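Local coordinates for MUTM (fpg) protein (Thermus thermophilus, PDB 1EE8) that belongs to the Fpg/MutM family of DNA-binding proteins, joining a beta-rich N-terminal domain to a helical H2TH domain and a zinc finger, at residues Glu2-Glu7 / Asn161-Glu166; Gln20-Val25 / Ala37-Arg42; Gly61-Ala66 / Phe105-Gly110; Val202-Ser207 / Phe224-Ala229. All coordinates share one frame; numbering follows the deposited sequence.

Contact 1: Glu2-Glu7 / Asn161-Glu166; sequences ELPEVE and NIYADE
Glu2 reaches across to the first turn of helix 161-170, where its carboxylate meets backbone N-H groups. Glu2 OE2 takes the N-H of Ile162 through its syn lone pair, 2.9 Å from Ile162 N, a bond bent to 137°. OE1 lies near the N of Tyr163, but its position is less certain. The Tyr163 ring reaches toward the start of helix 3-17. Pro4 CG sits over one face of the Tyr163 ring, 3.6 Å from its centroid, in a CH-pi contact, while CG2 of Ile162 lies against the opposite face, so the ring is clamped flat. At the ring's far end Tyr163 OH meets Glu5 OE1, with carboxylate and ring only 13° from coplanar; the modelled separation is shorter than usual, so its exact length is doubtful. Glu5 bends at chi2 (65°), folding its carboxylate back toward the helix start, where Glu5 OE2 accepts the N-H of Glu2, 2.7 Å from Glu2 N. In the second shell, Ser207 binds both Glu5 OE1 and Tyr163 OH. The contact thus joins the start of helix 3-17 to that of helix 161-170 in the H2TH region, with helix 184-203 packing on Pro4 and Tyr163 through Ala201, and strand 42-50 touching Leu3 and Val6 through Arg49.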
loop_
_atom_site.group_PDB
_atom_site.type_symbol
_atom_site.label_atom_id
_atom_site.label_comp_id
_atom_site.label_asym_id
_atom_site.label_seq_id
_atom_site.Cartn_x
_atom_site.Cartn_y
_atom_site.Cartn_z
ATOM N N GLU A 2 -20.404 -1.256 20.242
ATOM C CA GLU A 2 -21.446 -0.855 19.306
ATOM C C GLU A 2 -21.318 0.646 19.038
ATOM O O GLU A 2 -20.380 1.282 19.514
ATOM C CB GLU A 2 -22.819 -1.213 19.888
ATOM C CG GLU A 2 -23.032 -2.731 19.984
ATOM C CD GLU A 2 -24.277 -3.121 20.762
ATOM O OE1 GLU A 2 -25.361 -2.552 20.504
ATOM O OE2 GLU A 2 -24.173 -4.012 21.630
ATOM N N LEU A 3 -22.257 1.212 18.291
ATOM C CA LEU A 3 -22.215 2.634 17.950
ATOM C C LEU A 3 -21.755 3.546 19.091
ATOM O O LEU A 3 -20.874 4.385 18.905
ATOM C CB LEU A 3 -23.587 3.094 17.429
ATOM C CG LEU A 3 -23.697 4.543 16.918
ATOM C CD1 LEU A 3 -24.897 4.672 16.004
ATOM C CD2 LEU A 3 -23.807 5.522 18.093
ATOM N N PRO A 4 -22.334 3.389 20.292
ATOM C CA PRO A 4 -21.913 4.258 21.400
ATOM C C PRO A 4 -20.433 4.157 21.793
ATOM O O PRO A 4 -19.790 5.172 22.044
ATOM C CB PRO A 4 -22.853 3.849 22.536
ATOM C CG PRO A 4 -24.104 3.408 21.798
ATOM C CD PRO A 4 -23.518 2.594 20.665
ATOM N N GLU A 5 -19.899 2.941 21.854
ATOM C CA GLU A 5 -18.493 2.756 22.209
ATOM C C GLU A 5 -17.563 3.270 21.105
ATOM O O GLU A 5 -16.542 3.903 21.385
ATOM C CB GLU A 5 -18.183 1.272 22.465
ATOM C CG GLU A 5 -18.884 0.683 23.690
ATOM C CD GLU A 5 -20.398 0.650 23.542
ATOM O OE1 GLU A 5 -21.099 0.958 24.531
ATOM O OE2 GLU A 5 -20.886 0.301 22.444
ATOM N N VAL A 6 -17.916 2.991 19.855
ATOM C CA VAL A 6 -17.096 3.418 18.731
ATOM C C VAL A 6 -17.104 4.937 18.615
ATOM O O VAL A 6 -16.068 5.550 18.360
ATOM C CB VAL A 6 -17.590 2.779 17.417
ATOM C CG1 VAL A 6 -16.707 3.213 16.253
ATOM C CG2 VAL A 6 -17.573 1.257 17.558
ATOM N N GLU A 7 -18.269 5.544 18.827
ATOM C CA GLU A 7 -18.386 6.996 18.756
ATOM C C GLU A 7 -17.553 7.620 19.866
ATOM O O GLU A 7 -16.876 8.626 19.656
ATOM C CB GLU A 7 -19.849 7.418 18.895
ATOM C CG GLU A 7 -20.100 8.923 18.770
ATOM C CD GLU A 7 -19.600 9.520 17.453
ATOM O OE1 GLU A 7 -19.816 8.909 16.387
ATOM O OE2 GLU A 7 -19.001 10.615 17.487
ATOM N N ASN A 161 -26.300 -6.146 20.157
ATOM C CA ASN A 161 -27.081 -6.771 21.212
ATOM C C ASN A 161 -27.462 -5.857 22.369
ATOM O O ASN A 161 -28.630 -5.790 22.756
ATOM C CB ASN A 161 -26.328 -7.985 21.758
ATOM C CG ASN A 161 -26.441 -9.192 20.850
ATOM O OD1 ASN A 161 -27.537 -9.570 20.429
ATOM N ND2 ASN A 161 -25.304 -9.799 20.535
ATOM N N ILE A 162 -26.476 -5.164 22.929
ATOM C CA ILE A 162 -26.723 -4.282 24.067
ATOM C C ILE A 162 -27.809 -3.237 23.829
ATOM O O ILE A 162 -28.814 -3.193 24.545
ATOM C CB ILE A 162 -25.429 -3.554 24.497
ATOM C CG1 ILE A 162 -24.420 -4.573 25.032
ATOM C CG2 ILE A 162 -25.738 -2.499 25.566
ATOM C CD1 ILE A 162 -23.123 -3.962 25.512
ATOM N N TYR A 163 -27.621 -2.409 22.811
ATOM C CA TYR A 163 -28.580 -1.360 22.547
ATOM C C TYR A 163 -29.885 -1.816 21.927
ATOM O O TYR A 163 -30.903 -1.135 22.061
ATOM C CB TYR A 163 -27.887 -0.255 21.757
ATOM C CG TYR A 163 -26.716 0.256 22.564
ATOM C CD1 TYR A 163 -25.409 -0.072 22.222
ATOM C CD2 TYR A 163 -26.925 0.962 23.753
ATOM C CE1 TYR A 163 -24.338 0.278 23.042
ATOM C CE2 TYR A 163 -25.859 1.314 24.583
ATOM C CZ TYR A 163 -24.569 0.967 24.219
ATOM O OH TYR A 163 -23.516 1.296 25.038
ATOM N N ALA A 164 -29.880 -2.966 21.259
ATOM C CA ALA A 164 -31.133 -3.477 20.715
ATOM C C ALA A 164 -31.959 -3.892 21.943
ATOM O O ALA A 164 -33.111 -3.482 22.098
ATOM C CB ALA A 164 -30.888 -4.679 19.816
ATOM N N ASP A 165 -31.355 -4.696 22.819
ATOM C CA ASP A 165 -32.033 -5.148 24.034
ATOM C C ASP A 165 -32.549 -3.953 24.856
ATOM O O ASP A 165 -33.711 -3.924 25.265
ATOM C CB ASP A 165 -31.083 -5.984 24.909
ATOM C CG ASP A 165 -30.847 -7.391 24.362
ATOM O OD1 ASP A 165 -31.280 -7.684 23.229
ATOM O OD2 ASP A 165 -30.220 -8.207 25.074
ATOM N N GLU A 166 -31.693 -2.960 25.086
ATOM C CA GLU A 166 -32.102 -1.804 25.876
ATOM C C GLU A 166 -33.188 -0.962 25.204
ATOM O O GLU A 166 -34.080 -0.452 25.868
ATOM C CB GLU A 166 -30.888 -0.927 26.212
ATOM C CG GLU A 166 -29.913 -1.565 27.203
ATOM C CD GLU A 166 -30.548 -1.850 28.558
ATOM O OE1 GLU A 166 -30.542 -3.025 28.977
ATOM O OE2 GLU A 166 -31.049 -0.900 29.206
#

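Contact 2: Gln20-Val25 / Ala37-Arg42; sequences QTLRQV and ALAEGR
Glu40 extends its side chain alongside the backbone of strand 21-26, toward Val25. Glu40 CB lies 3.7 Å from Arg23 O; CG packs against Gln24 CA and, more loosely, Val25 CG2; and Glu40 OE1 takes the N-H of Val25, 2.9 Å from Val25 N, in a nearly straight bond (166°) through its anti lone pair. With chi2 at -178° the chain is stretched, which carries the carboxylate to that backbone nitrogen. A water 2.7 Å from Glu40 OE1 joins it to Gln24 NE2. The other oxygen, OE2, forms a salt bridge with Arg108 of the second subunit. Beside this, Leu22 and Arg42 form an antiparallel hydrogen-bonded pair, with Leu22 N 2.7 Å from Arg42 O. Leu22 O lies 2.7 Å from Gly41 N, whose N-H it takes, and weakly accepts that of Arg42: Gly41 and Arg42 together face Leu22 in a G1 beta bulge, glycine taking the positive-phi position. Leu22 CD2 rests 3.8 Å from Ala39 CB, while Arg42 NE holds Leu38 O in its guanidinium plane. A single carboxylate therefore serves a strand's backbone, a water and an arginine of the other chain, so strand 21-26 at Val25 is linked through Glu40 to the second subunit, whose arginine would probably favour a charged Glu40.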
loop_
_atom_site.group_PDB
_atom_site.type_symbol
_atom_site.label_atom_id
_atom_site.label_comp_id
_atom_site.label_asym_id
_atom_site.label_seq_id
_atom_site.Cartn_x
_atom_site.Cartn_y
_atom_site.Cartn_z
ATOM N N GLN A 20 -2.013 14.941 12.912
ATOM C CA GLN A 20 -0.772 14.220 13.191
ATOM C C GLN A 20 -0.375 13.297 12.040
ATOM O O GLN A 20 -1.230 12.745 11.344
ATOM C CB GLN A 20 -0.930 13.374 14.460
ATOM C CG GLN A 20 -1.101 14.168 15.740
ATOM C CD GLN A 20 0.196 14.305 16.507
ATOM O OE1 GLN A 20 0.737 13.321 17.026
ATOM N NE2 GLN A 20 0.711 15.530 16.578
ATOM N N THR A 21 0.926 13.122 11.852
ATOM C CA THR A 21 1.410 12.245 10.809
ATOM C C THR A 21 1.403 10.789 11.280
ATOM O O THR A 21 2.011 10.449 12.297
ATOM C CB THR A 21 2.848 12.605 10.382
ATOM O OG1 THR A 21 2.857 13.897 9.759
ATOM C CG2 THR A 21 3.383 11.571 9.400
ATOM N N LEU A 22 0.688 9.937 10.558
ATOM C CA LEU A 22 0.675 8.521 10.899
ATOM C C LEU A 22 1.943 7.974 10.241
ATOM O O LEU A 22 1.953 7.676 9.042
ATOM C CB LEU A 22 -0.568 7.835 10.333
ATOM C CG LEU A 22 -0.571 6.301 10.403
ATOM C CD1 LEU A 22 -0.537 5.836 11.857
ATOM C CD2 LEU A 22 -1.810 5.762 9.696
ATOM N N ARG A 23 3.016 7.873 11.022
ATOM C CA ARG A 23 4.301 7.394 10.512
ATOM C C ARG A 23 4.293 5.919 10.131
ATOM O O ARG A 23 4.862 5.523 9.115
ATOM C CB ARG A 23 5.402 7.642 11.543
ATOM C CG ARG A 23 5.650 9.117 11.842
ATOM C CD ARG A 23 6.709 9.284 12.922
ATOM N NE ARG A 23 7.145 10.674 13.056
ATOM C CZ ARG A 23 7.908 11.131 14.048
ATOM N NH1 ARG A 23 8.324 10.311 15.006
ATOM N NH2 ARG A 23 8.255 12.411 14.079
ATOM N N GLN A 24 3.653 5.096 10.950
ATOM C CA GLN A 24 3.607 3.681 10.640
ATOM C C GLN A 24 2.517 2.926 11.379
ATOM O O GLN A 24 2.030 3.364 12.413
ATOM C CB GLN A 24 4.974 3.038 10.918
ATOM C CG GLN A 24 5.815 3.741 11.991
ATOM C CD GLN A 24 7.172 3.065 12.229
ATOM O OE1 GLN A 24 7.976 3.533 13.039
ATOM N NE2 GLN A 24 7.424 1.963 11.529
ATOM N N VAL A 25 2.126 1.796 10.798
ATOM C CA VAL A 25 1.131 0.915 11.379
ATOM C C VAL A 25 1.933 -0.350 11.578
ATOM O O VAL A 25 2.244 -1.068 10.623
ATOM C CB VAL A 25 -0.036 0.624 10.419
ATOM C CG1 VAL A 25 -1.089 -0.220 11.134
ATOM C CG2 VAL A 25 -0.643 1.928 9.930
ATOM N N ALA A 37 0.192 -0.616 4.912
ATOM C CA ALA A 37 1.316 0.198 4.430
ATOM C C ALA A 37 0.800 1.381 3.610
ATOM O O ALA A 37 1.461 2.409 3.485
ATOM C CB ALA A 37 2.262 -0.648 3.584
ATOM N N LEU A 38 -0.398 1.226 3.064
ATOM C CA LEU A 38 -1.010 2.269 2.259
ATOM C C LEU A 38 -1.211 3.543 3.068
ATOM O O LEU A 38 -1.119 4.655 2.542
ATOM C CB LEU A 38 -2.359 1.773 1.745
ATOM C CG LEU A 38 -2.742 2.140 0.319
ATOM C CD1 LEU A 38 -1.728 1.545 -0.633
ATOM C CD2 LEU A 38 -4.136 1.621 0.018
ATOM N N ALA A 39 -1.481 3.368 4.354
ATOM C CA ALA A 39 -1.740 4.480 5.263
ATOM C C ALA A 39 -0.504 5.163 5.831
ATOM O O ALA A 39 -0.587 6.288 6.321
ATOM C CB ALA A 39 -2.614 3.987 6.421
ATOM N N GLU A 40 0.639 4.492 5.765
ATOM C CA GLU A 40 1.865 5.034 6.336
ATOM C C GLU A 40 2.440 6.291 5.686
ATOM O O GLU A 40 2.450 6.443 4.459
ATOM C CB GLU A 40 2.926 3.933 6.394
ATOM C CG GLU A 40 2.524 2.785 7.313
ATOM C CD GLU A 40 3.591 1.710 7.414
ATOM O OE1 GLU A 40 3.700 1.085 8.488
ATOM O OE2 GLU A 40 4.313 1.484 6.423
ATOM N N GLY A 41 2.906 7.195 6.543
ATOM C CA GLY A 41 3.492 8.439 6.091
ATOM C C GLY A 41 2.473 9.438 5.594
ATOM O O GLY A 41 2.736 10.166 4.650
ATOM N N ARG A 42 1.308 9.474 6.228
ATOM C CA ARG A 42 0.255 10.395 5.823
ATOM C C ARG A 42 -0.323 11.060 7.061
ATOM O O ARG A 42 -0.391 10.448 8.134
ATOM C CB ARG A 42 -0.864 9.642 5.093
ATOM C CG ARG A 42 -0.437 8.916 3.832
ATOM C CD ARG A 42 -1.595 8.119 3.281
ATOM N NE ARG A 42 -1.211 7.290 2.140
ATOM C CZ ARG A 42 -1.063 7.730 0.892
ATOM N NH1 ARG A 42 -1.265 9.001 0.589
ATOM N NH2 ARG A 42 -0.718 6.883 -0.058
HETATM O O HOH W 1 6.157 0.426 9.484
#

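Contact 3: Gly61-Ala66 / Phe105-Gly110; sequences GVELVA and FGVRRG
Backbone bonds dominate the pairing of Glu63 with Val107 and of Val65 with Phe105, the two hydrogen-bonded pairs of this antiparallel ladder. Glu63 N lies 2.8 Å from Val107 O, and Phe105 N is 2.7 Å from Val65 O; the reciprocal bonds complete both pairs. Beyond the Val62-Arg108 pair, Arg109 N reaches Gly61 O at 2.8 Å, from above the carbonyl plane. Arg108 NH2 adds a weak bond to that oxygen, while its NH1 is salt-bridged to Glu40 of the second subunit. Extended beyond CG (chi2 -177°), the Glu63 side chain carries its carboxylate to Arg109 and Gly110. Glu63 OE1 accepts the N-H of Gly110, 3.0 Å from Gly110 N, and also bonds the Tyr112 hydroxyl. Glu63 OE2 is 3.2 Å from Arg109 NH1, but the planes are turned 64° apart and no N-H points at the oxygen, so this salt bridge rests on charge alone. A water links Arg109 NH1, weakly, to Val62 O. Apolar packing lies on the face bearing Glu63: Val65 CB meets Phe105 CB at 4.0 Å and Val65 CG2 meets Val107 CG2 at 4.2 Å. Hydrogen-bonded and non-hydrogen-bonded pairs alternate, an antiparallel ladder in the beta-sandwich N-terminal domain of the Fpg family.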
loop_
_atom_site.group_PDB
_atom_site.type_symbol
_atom_site.label_atom_id
_atom_site.label_comp_id
_atom_site.label_asym_id
_atom_site.label_seq_id
_atom_site.Cartn_x
_atom_site.Cartn_y
_atom_site.Cartn_z
ATOM N N GLY A 61 -5.931 10.799 -0.184
ATOM C CA GLY A 61 -7.018 9.931 -0.608
ATOM C C GLY A 61 -6.979 8.496 -0.124
ATOM O O GLY A 61 -7.327 7.580 -0.863
ATOM N N VAL A 62 -6.562 8.300 1.121
ATOM C CA VAL A 62 -6.487 6.969 1.706
ATOM C C VAL A 62 -7.300 6.909 2.998
ATOM O O VAL A 62 -7.491 7.924 3.669
ATOM C CB VAL A 62 -5.017 6.596 2.037
ATOM C CG1 VAL A 62 -4.977 5.419 2.992
ATOM C CG2 VAL A 62 -4.255 6.260 0.746
ATOM N N GLU A 63 -7.788 5.720 3.335
ATOM C CA GLU A 63 -8.527 5.534 4.573
ATOM C C GLU A 63 -8.051 4.274 5.281
ATOM O O GLU A 63 -7.798 3.247 4.650
ATOM C CB GLU A 63 -10.039 5.412 4.318
ATOM C CG GLU A 63 -10.682 6.640 3.696
ATOM C CD GLU A 63 -12.190 6.504 3.533
ATOM O OE1 GLU A 63 -12.650 5.562 2.847
ATOM O OE2 GLU A 63 -12.921 7.349 4.090
ATOM N N LEU A 64 -7.901 4.363 6.595
ATOM C CA LEU A 64 -7.521 3.201 7.370
ATOM C C LEU A 64 -8.811 2.867 8.100
ATOM O O LEU A 64 -9.232 3.582 9.009
ATOM C CB LEU A 64 -6.405 3.527 8.358
ATOM C CG LEU A 64 -5.876 2.336 9.167
ATOM C CD1 LEU A 64 -5.381 1.239 8.233
ATOM C CD2 LEU A 64 -4.749 2.806 10.073
ATOM N N VAL A 65 -9.458 1.794 7.668
ATOM C CA VAL A 65 -10.707 1.391 8.278
ATOM C C VAL A 65 -10.429 0.402 9.388
ATOM O O VAL A 65 -9.629 -0.521 9.224
ATOM C CB VAL A 65 -11.657 0.763 7.230
ATOM C CG1 VAL A 65 -12.943 0.275 7.902
ATOM C CG2 VAL A 65 -11.976 1.792 6.159
ATOM N N ALA A 66 -11.080 0.611 10.524
ATOM C CA ALA A 66 -10.901 -0.272 11.657
ATOM C C ALA A 66 -12.225 -0.844 12.126
ATOM O O ALA A 66 -13.208 -0.119 12.296
ATOM C CB ALA A 66 -10.214 0.474 12.813
ATOM N N PHE A 105 -8.173 -2.213 7.620
ATOM C CA PHE A 105 -8.188 -2.189 6.164
ATOM C C PHE A 105 -7.600 -0.901 5.613
ATOM O O PHE A 105 -8.112 0.190 5.873
ATOM C CB PHE A 105 -9.622 -2.304 5.643
ATOM C CG PHE A 105 -10.356 -3.518 6.122
ATOM C CD1 PHE A 105 -10.287 -4.714 5.414
ATOM C CD2 PHE A 105 -11.141 -3.458 7.269
ATOM C CE1 PHE A 105 -10.998 -5.838 5.841
ATOM C CE2 PHE A 105 -11.857 -4.581 7.703
ATOM C CZ PHE A 105 -11.782 -5.771 6.981
ATOM N N GLY A 106 -6.523 -1.031 4.851
ATOM C CA GLY A 106 -5.926 0.133 4.227
ATOM C C GLY A 106 -6.596 0.172 2.868
ATOM O O GLY A 106 -6.545 -0.808 2.125
ATOM N N VAL A 107 -7.245 1.278 2.538
ATOM C CA VAL A 107 -7.930 1.361 1.252
ATOM C C VAL A 107 -7.905 2.758 0.648
ATOM O O VAL A 107 -7.780 3.744 1.364
ATOM C CB VAL A 107 -9.416 0.966 1.386
ATOM C CG1 VAL A 107 -9.550 -0.484 1.861
ATOM C CG2 VAL A 107 -10.105 1.916 2.348
ATOM N N ARG A 108 -8.011 2.832 -0.675
ATOM C CA ARG A 108 -8.079 4.127 -1.333
ATOM C C ARG A 108 -9.426 4.627 -0.820
ATOM O O ARG A 108 -10.331 3.825 -0.599
ATOM C CB ARG A 108 -8.125 3.960 -2.850
ATOM C CG ARG A 108 -6.836 3.425 -3.451
ATOM C CD ARG A 108 -6.129 4.498 -4.276
ATOM N NE ARG A 108 -5.806 5.694 -3.497
ATOM C CZ ARG A 108 -5.259 6.794 -4.010
ATOM N NH1 ARG A 108 -4.974 6.854 -5.308
ATOM N NH2 ARG A 108 -4.997 7.836 -3.231
ATOM N N ARG A 109 -9.560 5.930 -0.620
ATOM C CA ARG A 109 -10.801 6.499 -0.100
ATOM C C ARG A 109 -12.041 6.058 -0.881
ATOM O O ARG A 109 -12.128 6.255 -2.096
ATOM C CB ARG A 109 -10.705 8.023 -0.100
ATOM C CG ARG A 109 -11.880 8.743 0.537
ATOM C CD ARG A 109 -11.656 10.251 0.499
ATOM N NE ARG A 109 -12.612 10.978 1.333
ATOM C CZ ARG A 109 -12.638 10.935 2.664
ATOM N NH1 ARG A 109 -11.754 10.201 3.331
ATOM N NH2 ARG A 109 -13.557 11.623 3.334
ATOM N N GLY A 110 -12.993 5.457 -0.169
ATOM C CA GLY A 110 -14.223 5.004 -0.793
ATOM C C GLY A 110 -14.230 3.572 -1.302
ATOM O O GLY A 110 -15.303 2.977 -1.451
HETATM O O HOH W 2 -9.089 10.159 2.780
#

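Contact 4: Val202-Ser207 / Phe224-Ala229; sequences VELGGS and FQTRHA
Ser207 OG meets the edges of two aromatic rings at once, bonded to one and touching the other. Ser207 OG shares a 2.8 Å hydrogen bond with His228 NE2, near the imidazole plane, in which either partner could be the donor. Ser207 OG also lies 3.3 Å from Phe224 CD1, close to the plane of the phenyl ring. The imidazole of His228 is backed by Gln225 CA, 3.4 Å above its plane and over its centre. Phe224 holds the loop by its backbone too, Phe224 N lying 3.2 Å from Gly206 O in a hydrogen bond, while its side chain, with CG anti to the backbone N (chi1 -174°), turns toward helix 184-203. Leu204 packs against the same loop: Leu204 CD2 lies 3.6 Å from Phe224 CA and 3.7 Å from Arg227 CG, and sits over one face of the guanidinium, whose charge is met by Glu200. A Schellman motif with Gly205 at C-prime ends the helix and turns the chain toward Ser207. The loop 224-229 thereby closes over the C-terminal end of helix 184-203, with Phe224 resting on Val197 and Ala201, while His228 packs on Ile162 and Glu166 of helix 161-170.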
loop_
_atom_site.group_PDB
_atom_site.type_symbol
_atom_site.label_atom_id
_atom_site.label_comp_id
_atom_site.label_asym_id
_atom_site.label_seq_id
_atom_site.Cartn_x
_atom_site.Cartn_y
_atom_site.Cartn_z
ATOM N N VAL A 202 -24.003 7.432 24.264
ATOM C CA VAL A 202 -22.908 8.266 23.782
ATOM C C VAL A 202 -22.532 9.281 24.861
ATOM O O VAL A 202 -21.353 9.478 25.161
ATOM C CB VAL A 202 -23.304 9.016 22.494
ATOM C CG1 VAL A 202 -22.247 10.057 22.145
ATOM C CG2 VAL A 202 -23.468 8.025 21.350
ATOM N N GLU A 203 -23.541 9.913 25.449
ATOM C CA GLU A 203 -23.314 10.904 26.499
ATOM C C GLU A 203 -22.480 10.326 27.646
ATOM O O GLU A 203 -21.569 10.984 28.151
ATOM C CB GLU A 203 -24.655 11.403 27.044
ATOM C CG GLU A 203 -24.558 12.583 27.999
ATOM C CD GLU A 203 -25.886 12.887 28.683
ATOM O OE1 GLU A 203 -26.912 13.000 27.978
ATOM O OE2 GLU A 203 -25.907 13.015 29.929
ATOM N N LEU A 204 -22.790 9.093 28.047
ATOM C CA LEU A 204 -22.083 8.430 29.141
ATOM C C LEU A 204 -20.824 7.671 28.727
ATOM O O LEU A 204 -20.246 6.935 29.527
ATOM C CB LEU A 204 -23.035 7.484 29.889
ATOM C CG LEU A 204 -23.952 8.124 30.940
ATOM C CD1 LEU A 204 -24.790 9.225 30.315
ATOM C CD2 LEU A 204 -24.838 7.060 31.554
ATOM N N GLY A 205 -20.405 7.841 27.478
ATOM C CA GLY A 205 -19.193 7.186 27.008
ATOM C C GLY A 205 -19.212 5.688 26.756
ATOM O O GLY A 205 -18.189 5.018 26.933
ATOM N N GLY A 206 -20.354 5.150 26.338
ATOM C CA GLY A 206 -20.426 3.725 26.067
ATOM C C GLY A 206 -20.644 2.863 27.300
ATOM O O GLY A 206 -20.700 3.366 28.428
ATOM N N SER A 207 -20.750 1.554 27.084
ATOM C CA SER A 207 -20.998 0.608 28.168
ATOM C C SER A 207 -19.857 -0.349 28.481
ATOM O O SER A 207 -19.369 -1.073 27.608
ATOM C CB SER A 207 -22.248 -0.224 27.863
ATOM O OG SER A 207 -23.401 0.591 27.768
ATOM N N PHE A 224 -22.557 3.949 30.907
ATOM C CA PHE A 224 -23.962 3.729 30.561
ATOM C C PHE A 224 -24.495 2.446 31.169
ATOM O O PHE A 224 -25.709 2.275 31.295
ATOM C CB PHE A 224 -24.155 3.685 29.041
ATOM C CG PHE A 224 -25.600 3.613 28.617
ATOM C CD1 PHE A 224 -26.164 2.409 28.205
ATOM C CD2 PHE A 224 -26.402 4.749 28.653
ATOM C CE1 PHE A 224 -27.508 2.337 27.836
ATOM C CE2 PHE A 224 -27.744 4.693 28.287
ATOM C CZ PHE A 224 -28.301 3.482 27.877
ATOM N N GLN A 225 -23.593 1.546 31.548
ATOM C CA GLN A 225 -24.003 0.277 32.136
ATOM C C GLN A 225 -24.855 0.471 33.389
ATOM O O GLN A 225 -25.578 -0.441 33.796
ATOM C CB GLN A 225 -22.780 -0.600 32.454
ATOM C CG GLN A 225 -21.802 -0.033 33.484
ATOM C CD GLN A 225 -20.786 0.925 32.877
ATOM O OE1 GLN A 225 -20.872 1.279 31.705
ATOM N NE2 GLN A 225 -19.815 1.350 33.685
ATOM N N THR A 226 -24.778 1.656 33.993
ATOM C CA THR A 226 -25.561 1.958 35.189
ATOM C C THR A 226 -27.008 2.234 34.799
ATOM O O THR A 226 -27.912 2.171 35.635
ATOM C CB THR A 226 -25.002 3.187 35.949
ATOM O OG1 THR A 226 -25.139 4.362 35.141
ATOM C CG2 THR A 226 -23.524 2.981 36.284
ATOM N N ARG A 227 -27.221 2.533 33.520
ATOM C CA ARG A 227 -28.557 2.808 33.001
ATOM C C ARG A 227 -29.174 1.545 32.394
ATOM O O ARG A 227 -30.333 1.559 31.976
ATOM C CB ARG A 227 -28.503 3.897 31.921
ATOM C CG ARG A 227 -27.944 5.249 32.365
ATOM C CD ARG A 227 -28.879 5.972 33.317
ATOM N NE ARG A 227 -28.592 7.404 33.385
ATOM C CZ ARG A 227 -28.779 8.256 32.377
ATOM N NH1 ARG A 227 -29.256 7.825 31.217
ATOM N NH2 ARG A 227 -28.485 9.542 32.525
ATOM N N HIS A 228 -28.402 0.461 32.330
ATOM C CA HIS A 228 -28.915 -0.785 31.765
ATOM C C HIS A 228 -30.105 -1.314 32.550
ATOM O O HIS A 228 -30.050 -1.443 33.774
ATOM C CB HIS A 228 -27.829 -1.860 31.726
ATOM C CG HIS A 228 -26.763 -1.603 30.706
ATOM N ND1 HIS A 228 -25.747 -2.497 30.452
ATOM C CD2 HIS A 228 -26.546 -0.544 29.891
ATOM C CE1 HIS A 228 -24.948 -1.998 29.525
ATOM N NE2 HIS A 228 -25.410 -0.814 29.168
ATOM N N ALA A 229 -31.176 -1.631 31.830
ATOM C CA ALA A 229 -32.386 -2.142 32.446
ATOM C C ALA A 229 -32.448 -3.659 32.383
ATOM O O ALA A 229 -32.865 -4.306 33.341
ATOM C CB ALA A 229 -33.611 -1.548 31.756
#

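In the fold
The four contacts fall into two groups on the chain. Contacts 2 and 3, with centres 11 Å apart, belong to the large N-terminal sheet and touch each other where Leu38 and Arg42 meet strands 62-67 and 103-108. Contacts 1 and 4, with centres 9 Å apart, lie in the H2TH region, where helices 3-17, 161-170 and 184-203 come together; they touch directly, and Glu166 OE2 probably bonds Ala229 N. Contacts 2 and 4 are separated by 34 Å between centres. Along the chain, contacts 2 and 3 follow one another between the two segments of contact 1, and contact 4 comes afterwards. Contact 1 thus joins the N-terminal helix 3-17 to the H2TH region, linking the sheet-bearing and helical parts of the protein.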